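Local atomic coordinates of regulatory protein E2 (Bovine papillomavirus type 1, PDB entry 2JEX), a protein that regulates viral transcription and helps start viral DNA replication by binding DNA as a dimer and probably directing the E1 protein to the origin. Residues E39-Y44 with E67-A72. The protein carries 1 engineered substitution. Sequence-based numbering, arbitrary orientation.
Sequences ENTLLY and ERAKQA
N40 and A69 bring together the second and third helices of the N-terminal three-helix bundle of the E2 transactivation domain. The neighbouring helices, 26-48 and 62-83, run nearly antiparallel here, with the axes of their short segments 8.1 Å apart and their chain directions at 148°. The N40 and A69 CA atoms are 5.0 Å apart, and A69 suits this approach because its lone methyl, CB, lies 3.7 Å from N40 CB. T41 OG1 skirts the same methyl at the margin, while its hydroxyl is hydrogen-bonded to the carbonyl of R37 one turn earlier, which ties it back to its own helix.

N40 turns its CG away from its own carbonyl carbon (chi1 -67°), which sets one face of the amide over R68 CB. That carbon is 3.4 Å from both N40 CG and N40 OD1, and R68 CD follows at 3.6 Å from N40 OD1. The buried amide is satisfied at both ends: ND2 is hydrogen-bonded to the V36 carbonyl, and OD1 accepts a hydrogen bond from a water at 2.7 Å. A weak bond from R68 NH1 to that water completes a bridge between the helices. R68 suits this edge because its aliphatic part packs on the amide while the extended chain carries its guanidinium away from the interface, the two flat groups lying 65° apart. Farther along, L43 and Y44 reach C65, and A72 packs on W33 and V36, continuing the seam in both directions. Neighbouring antiparallel helices meeting through a small alanine are characteristic of an up-and-down helical bundle.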
loop_
_atom_site.group_PDB
_atom_site.type_symbol
_atom_site.label_atom_id
_atom_site.label_comp_id
_atom_site.label_asym_id
_atom_site.label_seq_id
_atom_site.Cartn_x
_atom_site.Cartn_y
_atom_site.Cartn_z
ATOM N N GLU A 39 -7.331 9.316 16.790
ATOM C CA GLU A 39 -7.292 10.744 16.414
ATOM C C GLU A 39 -8.434 11.153 15.483
ATOM O O GLU A 39 -9.148 12.115 15.748
ATOM C CB GLU A 39 -5.945 11.126 15.780
ATOM C CG GLU A 39 -5.897 12.571 15.257
ATOM C CD GLU A 39 -4.588 12.929 14.558
ATOM O OE1 GLU A 39 -3.817 12.015 14.201
ATOM O OE2 GLU A 39 -4.328 14.132 14.366
ATOM N N ASN A 40 -8.609 10.411 14.404
ATOM C CA ASN A 40 -9.619 10.756 13.426
ATOM C C ASN A 40 -11.031 10.418 13.842
ATOM O O ASN A 40 -11.977 11.023 13.339
ATOM C CB ASN A 40 -9.267 10.163 12.069
ATOM C CG ASN A 40 -8.045 10.800 11.491
ATOM O OD1 ASN A 40 -8.101 11.911 10.969
ATOM N ND2 ASN A 40 -6.914 10.127 11.620
ATOM N N THR A 41 -11.175 9.467 14.764
ATOM C CA THR A 41 -12.476 9.155 15.344
ATOM C C THR A 41 -12.931 10.309 16.230
ATOM O O THR A 41 -14.070 10.756 16.108
ATOM C CB THR A 41 -12.460 7.819 16.148
ATOM O OG1 THR A 41 -12.113 6.739 15.268
ATOM C CG2 THR A 41 -13.814 7.539 16.771
ATOM N N LEU A 42 -12.037 10.787 17.100
ATOM C CA LEU A 42 -12.355 11.871 18.028
ATOM C C LEU A 42 -12.685 13.130 17.239
ATOM O O LEU A 42 -13.665 13.814 17.525
ATOM C CB LEU A 42 -11.190 12.154 18.988
ATOM C CG LEU A 42 -10.596 11.044 19.865
ATOM C CD1 LEU A 42 -9.184 11.439 20.266
ATOM C CD2 LEU A 42 -11.453 10.740 21.103
ATOM N N LEU A 43 -11.865 13.395 16.229
ATOM C CA LEU A 43 -12.011 14.553 15.361
ATOM C C LEU A 43 -13.325 14.508 14.591
ATOM O O LEU A 43 -13.995 15.535 14.438
ATOM C CB LEU A 43 -10.816 14.646 14.396
ATOM C CG LEU A 43 -9.446 15.066 14.938
ATOM C CD1 LEU A 43 -8.426 15.044 13.813
ATOM C CD2 LEU A 43 -9.487 16.449 15.598
ATOM N N TYR A 44 -13.695 13.315 14.126
ATOM C CA TYR A 44 -14.961 13.120 13.431
ATOM C C TYR A 44 -16.128 13.337 14.381
ATOM O O TYR A 44 -17.101 14.008 14.034
ATOM C CB TYR A 44 -15.024 11.725 12.788
ATOM C CG TYR A 44 -16.340 11.424 12.104
ATOM C CD1 TYR A 44 -16.667 12.018 10.883
ATOM C CD2 TYR A 44 -17.261 10.540 12.678
ATOM C CE1 TYR A 44 -17.881 11.749 10.257
ATOM C CE2 TYR A 44 -18.476 10.258 12.057
ATOM C CZ TYR A 44 -18.781 10.871 10.849
ATOM O OH TYR A 44 -19.979 10.599 10.229
ATOM N N GLU A 67 -12.769 9.397 6.611
ATOM C CA GLU A 67 -11.981 8.583 5.691
ATOM C C GLU A 67 -10.680 8.117 6.320
ATOM O O GLU A 67 -10.335 6.924 6.231
ATOM C CB GLU A 67 -11.712 9.341 4.393
ATOM C CG GLU A 67 -11.723 8.450 3.160
ATOM C CD GLU A 67 -12.836 7.394 3.190
ATOM O OE1 GLU A 67 -14.004 7.733 3.527
ATOM O OE2 GLU A 67 -12.532 6.218 2.877
ATOM N N ARG A 68 -9.977 9.055 6.964
ATOM C CA ARG A 68 -8.725 8.753 7.675
ATOM C C ARG A 68 -8.903 7.733 8.791
ATOM O O ARG A 68 -8.031 6.882 9.002
ATOM C CB ARG A 68 -8.047 10.024 8.187
ATOM C CG ARG A 68 -7.371 10.864 7.056
ATOM C CD ARG A 68 -6.929 12.247 7.550
ATOM N NE ARG A 68 -6.402 13.082 6.471
ATOM C CZ ARG A 68 -6.260 14.412 6.532
ATOM N NH1 ARG A 68 -6.607 15.084 7.629
ATOM N NH2 ARG A 68 -5.778 15.076 5.490
ATOM N N ALA A 69 -10.050 7.772 9.455
ATOM C CA ALA A 69 -10.359 6.804 10.503
ATOM C C ALA A 69 -10.674 5.426 9.923
ATOM O O ALA A 69 -10.280 4.397 10.483
ATOM C CB ALA A 69 -11.534 7.300 11.375
ATOM N N LYS A 70 -11.419 5.420 8.822
ATOM C CA LYS A 70 -11.786 4.188 8.139
ATOM C C LYS A 70 -10.568 3.463 7.578
ATOM O O LYS A 70 -10.450 2.246 7.715
ATOM C CB LYS A 70 -12.843 4.457 7.064
ATOM C CG LYS A 70 -14.258 4.513 7.649
ATOM C CD LYS A 70 -15.255 5.201 6.742
ATOM C CE LYS A 70 -15.538 4.422 5.471
ATOM N NZ LYS A 70 -16.139 5.333 4.441
ATOM N N GLN A 71 -9.659 4.225 6.968
ATOM C CA GLN A 71 -8.387 3.699 6.462
ATOM C C GLN A 71 -7.581 3.075 7.595
ATOM O O GLN A 71 -7.036 1.987 7.459
ATOM C CB GLN A 71 -7.583 4.818 5.808
ATOM C CG GLN A 71 -8.251 5.407 4.547
ATOM C CD GLN A 71 -7.414 6.490 3.870
ATOM O OE1 GLN A 71 -7.570 6.751 2.664
ATOM N NE2 GLN A 71 -6.530 7.132 4.635
ATOM N N ALA A 72 -7.545 3.772 8.727
ATOM C CA ALA A 72 -6.798 3.344 9.896
ATOM C C ALA A 72 -7.422 2.116 10.552
ATOM O O ALA A 72 -6.705 1.236 11.002
ATOM C CB ALA A 72 -6.661 4.496 10.881
HETATM O O HOH W 1 -6.435 13.982 10.767
#